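Local coordinates for protein putative alpha/beta hydrolase (Desulfitobacterium hafniense, PDB 4RPC) that probably hydrolyses a substrate not yet identified, as a putative member of the alpha/beta hydrolase family, at residues A199-E213 / E225-R239. Residues are numbered along the deposited sequence; the frame is centred on the assembly and turned at random.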
# COMPACT_ATOMS: atom_id res chain seq x y z
N ALA A 199 0.94 -17.74 -8.32
CA ALA A 199 -0.42 -17.33 -8.10
C ALA A 199 -1.11 -16.88 -9.39
O ALA A 199 -0.48 -16.70 -10.42
CB ALA A 199 -0.45 -16.23 -7.09
N ARG A 200 -2.43 -16.80 -9.34
CA ARG A 200 -3.23 -16.32 -10.47
C ARG A 200 -4.31 -15.50 -9.83
O ARG A 200 -4.93 -15.95 -8.89
CB ARG A 200 -3.85 -17.45 -11.29
CG ARG A 200 -2.87 -18.22 -12.18
CD ARG A 200 -2.20 -17.38 -13.28
NE ARG A 200 -3.04 -17.33 -14.48
CZ ARG A 200 -2.95 -16.46 -15.48
NH1 ARG A 200 -2.05 -15.48 -15.48
NH2 ARG A 200 -3.78 -16.56 -16.50
N VAL A 201 -4.52 -14.29 -10.28
CA VAL A 201 -5.67 -13.58 -9.77
C VAL A 201 -6.70 -13.23 -10.85
O VAL A 201 -6.37 -12.98 -12.01
CB VAL A 201 -5.24 -12.34 -8.95
CG1 VAL A 201 -4.13 -12.72 -7.97
CG2 VAL A 201 -4.76 -11.21 -9.81
N ASP A 202 -7.96 -13.23 -10.44
CA ASP A 202 -9.07 -12.85 -11.28
C ASP A 202 -9.17 -11.34 -11.43
O ASP A 202 -9.61 -10.86 -12.45
CB ASP A 202 -10.36 -13.38 -10.70
CG ASP A 202 -10.53 -14.86 -10.93
OD1 ASP A 202 -9.58 -15.49 -11.48
OD2 ASP A 202 -11.62 -15.37 -10.57
N ALA A 203 -8.72 -10.60 -10.43
CA ALA A 203 -8.84 -9.15 -10.43
C ALA A 203 -8.16 -8.50 -11.64
O ALA A 203 -7.09 -8.92 -12.06
CB ALA A 203 -8.25 -8.59 -9.16
N ARG A 204 -8.76 -7.44 -12.17
CA ARG A 204 -8.04 -6.60 -13.09
C ARG A 204 -7.03 -5.82 -12.27
O ARG A 204 -7.37 -5.24 -11.25
CB ARG A 204 -8.95 -5.59 -13.73
CG ARG A 204 -8.19 -4.66 -14.65
CD ARG A 204 -9.17 -3.93 -15.57
NE ARG A 204 -10.10 -3.15 -14.76
CZ ARG A 204 -11.13 -2.45 -15.23
NH1 ARG A 204 -11.40 -2.40 -16.54
NH2 ARG A 204 -11.90 -1.80 -14.36
N VAL A 205 -5.79 -5.76 -12.72
CA VAL A 205 -4.73 -5.09 -12.02
C VAL A 205 -4.39 -3.76 -12.73
O VAL A 205 -4.00 -3.72 -13.93
CB VAL A 205 -3.48 -5.98 -12.00
CG1 VAL A 205 -2.29 -5.22 -11.43
CG2 VAL A 205 -3.73 -7.23 -11.16
N SER A 206 -4.46 -2.68 -11.97
CA SER A 206 -3.96 -1.42 -12.42
C SER A 206 -2.77 -1.04 -11.51
O SER A 206 -2.87 -1.07 -10.26
CB SER A 206 -5.07 -0.40 -12.32
OG SER A 206 -6.28 -0.96 -12.87
N VAL A 207 -1.66 -0.66 -12.14
CA VAL A 207 -0.45 -0.21 -11.47
C VAL A 207 -0.22 1.31 -11.62
O VAL A 207 -0.12 1.84 -12.77
CB VAL A 207 0.75 -0.92 -12.09
CG1 VAL A 207 1.98 -0.85 -11.17
CG2 VAL A 207 0.41 -2.37 -12.36
N LEU A 208 -0.13 2.01 -10.50
CA LEU A 208 0.26 3.41 -10.50
C LEU A 208 1.79 3.49 -10.30
O LEU A 208 2.37 2.88 -9.39
CB LEU A 208 -0.48 4.22 -9.46
CG LEU A 208 -1.89 3.82 -9.10
CD1 LEU A 208 -2.71 5.02 -8.68
CD2 LEU A 208 -2.66 3.01 -10.11
N ILE A 209 2.43 4.23 -11.20
CA ILE A 209 3.87 4.39 -11.23
C ILE A 209 4.20 5.89 -11.30
O ILE A 209 3.68 6.60 -12.14
CB ILE A 209 4.46 3.69 -12.49
CG1 ILE A 209 4.16 2.17 -12.49
CG2 ILE A 209 5.96 3.95 -12.58
CD1 ILE A 209 4.51 1.45 -13.77
N GLY A 210 5.05 6.35 -10.38
CA GLY A 210 5.63 7.68 -10.45
C GLY A 210 6.79 7.67 -11.42
O GLY A 210 7.70 6.84 -11.29
N GLY A 211 6.79 8.59 -12.37
CA GLY A 211 7.84 8.68 -13.37
C GLY A 211 9.26 8.90 -12.85
O GLY A 211 10.20 8.65 -13.54
N ASN A 212 9.42 9.44 -11.67
CA ASN A 212 10.77 9.59 -11.10
C ASN A 212 11.29 8.36 -10.39
O ASN A 212 12.48 8.32 -10.06
CB ASN A 212 10.82 10.78 -10.15
CG ASN A 212 10.70 12.09 -10.87
OD1 ASN A 212 10.79 12.14 -12.10
ND2 ASN A 212 10.52 13.17 -10.11
N GLU A 213 10.40 7.40 -10.11
CA GLU A 213 10.84 6.11 -9.54
C GLU A 213 11.68 5.39 -10.57
O GLU A 213 11.18 4.88 -11.57
CB GLU A 213 9.68 5.21 -9.11
CG GLU A 213 8.84 5.79 -7.99
CD GLU A 213 7.75 4.83 -7.49
OE1 GLU A 213 6.63 4.79 -8.08
OE2 GLU A 213 8.03 4.10 -6.49
N GLU A 225 1.91 -11.82 -15.49
CA GLU A 225 1.72 -13.26 -15.55
C GLU A 225 0.79 -13.77 -14.44
O GLU A 225 0.22 -14.84 -14.55
CB GLU A 225 3.05 -14.00 -15.51
CG GLU A 225 3.73 -14.06 -14.15
CD GLU A 225 5.14 -14.65 -14.23
OE1 GLU A 225 5.48 -15.17 -15.30
OE2 GLU A 225 5.91 -14.59 -13.23
N ILE A 226 0.61 -13.00 -13.40
CA ILE A 226 -0.32 -13.35 -12.35
C ILE A 226 -1.79 -13.08 -12.74
O ILE A 226 -2.67 -13.90 -12.44
CB ILE A 226 0.09 -12.63 -11.03
CG1 ILE A 226 1.33 -13.33 -10.52
CG2 ILE A 226 -0.99 -12.68 -9.94
CD1 ILE A 226 1.82 -12.74 -9.26
N SER A 227 -2.07 -11.94 -13.37
CA SER A 227 -3.45 -11.60 -13.68
C SER A 227 -3.91 -12.50 -14.84
O SER A 227 -3.16 -12.76 -15.71
CB SER A 227 -3.66 -10.12 -14.01
OG SER A 227 -5.07 -9.81 -14.05
N ARG A 228 -5.13 -13.02 -14.76
CA ARG A 228 -5.79 -13.62 -15.93
C ARG A 228 -6.26 -12.55 -16.95
O ARG A 228 -6.93 -12.91 -17.90
CB ARG A 228 -7.03 -14.43 -15.51
CG ARG A 228 -6.84 -15.42 -14.37
CD ARG A 228 -7.89 -16.53 -14.43
NE ARG A 228 -7.36 -17.81 -13.90
CZ ARG A 228 -7.46 -18.25 -12.64
NH1 ARG A 228 -8.09 -17.55 -11.70
NH2 ARG A 228 -6.93 -19.41 -12.31
N HIS A 229 -6.01 -11.27 -16.71
CA HIS A 229 -6.40 -10.19 -17.61
C HIS A 229 -5.25 -9.24 -17.84
O HIS A 229 -4.34 -9.16 -17.00
CB HIS A 229 -7.61 -9.43 -17.03
CG HIS A 229 -8.75 -10.33 -16.63
ND1 HIS A 229 -9.20 -10.43 -15.33
CD2 HIS A 229 -9.49 -11.19 -17.34
CE1 HIS A 229 -10.18 -11.31 -15.26
NE2 HIS A 229 -10.38 -11.78 -16.47
N PRO A 230 -5.26 -8.50 -18.96
CA PRO A 230 -4.14 -7.57 -19.19
C PRO A 230 -4.08 -6.46 -18.12
O PRO A 230 -5.11 -6.11 -17.55
CB PRO A 230 -4.44 -6.99 -20.59
CG PRO A 230 -5.29 -8.02 -21.29
CD PRO A 230 -6.12 -8.64 -20.17
N LEU A 231 -2.87 -5.95 -17.90
CA LEU A 231 -2.62 -4.89 -16.97
C LEU A 231 -2.97 -3.55 -17.54
O LEU A 231 -2.67 -3.30 -18.71
CB LEU A 231 -1.12 -4.78 -16.66
CG LEU A 231 -0.43 -5.95 -15.99
CD1 LEU A 231 0.99 -5.56 -15.58
CD2 LEU A 231 -1.26 -6.43 -14.82
N ASP A 232 -3.47 -2.66 -16.69
CA ASP A 232 -3.55 -1.24 -17.00
C ASP A 232 -2.50 -0.48 -16.20
O ASP A 232 -2.41 -0.61 -14.96
CB ASP A 232 -4.96 -0.71 -16.67
CG ASP A 232 -6.07 -1.42 -17.49
OD1 ASP A 232 -5.90 -1.63 -18.71
OD2 ASP A 232 -7.11 -1.80 -16.92
N ILE A 233 -1.69 0.31 -16.89
CA ILE A 233 -0.63 1.11 -16.26
C ILE A 233 -0.96 2.58 -16.27
O ILE A 233 -1.25 3.14 -17.31
CB ILE A 233 0.75 1.01 -16.97
CG1 ILE A 233 1.39 -0.39 -16.85
CG2 ILE A 233 1.70 2.07 -16.37
CD1 ILE A 233 0.68 -1.46 -17.63
N TYR A 234 -0.80 3.22 -15.12
CA TYR A 234 -1.05 4.65 -14.97
C TYR A 234 0.26 5.31 -14.54
O TYR A 234 0.74 5.05 -13.46
CB TYR A 234 -2.17 4.87 -13.97
CG TYR A 234 -3.46 4.25 -14.44
CD1 TYR A 234 -4.29 4.94 -15.35
CD2 TYR A 234 -3.86 2.96 -14.04
CE1 TYR A 234 -5.48 4.39 -15.77
CE2 TYR A 234 -5.03 2.42 -14.49
CZ TYR A 234 -5.83 3.15 -15.35
OH TYR A 234 -6.99 2.63 -15.80
N GLU A 235 0.81 6.16 -15.42
CA GLU A 235 2.11 6.80 -15.24
C GLU A 235 1.83 8.21 -14.71
O GLU A 235 0.97 8.88 -15.24
CB GLU A 235 2.84 6.87 -16.58
CG GLU A 235 2.52 5.73 -17.56
CD GLU A 235 3.72 5.19 -18.37
OE1 GLU A 235 4.36 5.95 -19.16
OE2 GLU A 235 4.01 3.97 -18.21
N PHE A 236 2.54 8.67 -13.68
CA PHE A 236 2.38 10.05 -13.21
C PHE A 236 3.74 10.70 -13.31
O PHE A 236 4.69 10.23 -12.65
CB PHE A 236 1.84 10.07 -11.78
CG PHE A 236 0.46 9.50 -11.66
CD1 PHE A 236 -0.65 10.30 -11.87
CD2 PHE A 236 0.28 8.16 -11.36
CE1 PHE A 236 -1.95 9.77 -11.77
CE2 PHE A 236 -1.01 7.62 -11.25
CZ PHE A 236 -2.12 8.43 -11.46
N PRO A 237 3.87 11.72 -14.18
CA PRO A 237 5.21 12.23 -14.49
C PRO A 237 5.73 13.08 -13.36
O PRO A 237 4.92 13.67 -12.60
CB PRO A 237 4.98 13.11 -15.73
CG PRO A 237 3.54 13.55 -15.65
CD PRO A 237 2.80 12.54 -14.79
N ASN A 238 7.06 13.14 -13.24
CA ASN A 238 7.77 13.87 -12.20
C ASN A 238 7.26 13.58 -10.84
O ASN A 238 7.22 14.49 -9.99
CB ASN A 238 7.67 15.37 -12.40
CG ASN A 238 8.28 15.79 -13.64
OD1 ASN A 238 9.42 15.44 -13.88
ND2 ASN A 238 7.54 16.51 -14.49
N ARG A 239 6.87 12.32 -10.61
CA ARG A 239 6.38 11.91 -9.30
C ARG A 239 7.22 10.73 -8.78
O ARG A 239 7.61 9.84 -9.53
CB ARG A 239 4.87 11.58 -9.35
CG ARG A 239 3.94 12.75 -9.73
CD ARG A 239 4.02 13.85 -8.68
NE ARG A 239 3.15 14.98 -8.98
CZ ARG A 239 3.52 16.06 -9.67
NH1 ARG A 239 4.76 16.22 -10.11
NH2 ARG A 239 2.63 17.01 -9.88
O HOH W 1 -5.29 -7.23 -15.07
O HOH W 2 -7.73 0.15 -15.05
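Ser227 OG is gripped from three directions: it donates to Ala203 O at 3.0 Å, accepts from the backbone N of His229 in an ST turn, and receives a hydrogen from a water that also joins Val205 N to Pro230 O. Serine suits the place because its one hydroxyl, which stands anti to the backbone N (chi1 -169°), beside the carbonyl carbon, both gives and takes. Replacing Ser227 by an alanine removes that hydroxyl, which would probably leave Ala203 O without this donor and His229 N without this acceptor, and loosen the turn after helix 220-226. Nearby, Arg228 is long enough to reach alongside Asp202, its NH1 2.6 Å from Asp202 OD1 in a salt bridge; the oxygen lies in the guanidinium plane, although the carboxylate is turned 63° from it. Strands 204-210 and 232-236 run parallel, bonded from Asp232 N to Val205 O through Gly211 N to Phe236 O. On one face, a second water ties Ser206 OG, Asp232 OD2 and Tyr234 OH together, while Tyr234 turns its ring edge to Ser206 CB, CE2 3.6 Å away. Branched, apolar Leu208 can meet both the edge of Phe236, CB to CE2 3.9 Å, and helix 249-259. Past Gly210, Glu213 OE2 is hydrogen-bonded to His241 ND1, consistent with a catalytic triad. This is the right-handed beta-alpha-beta crossover ending the alpha/beta hydrolase sheet, with the probable acid after its penultimate strand.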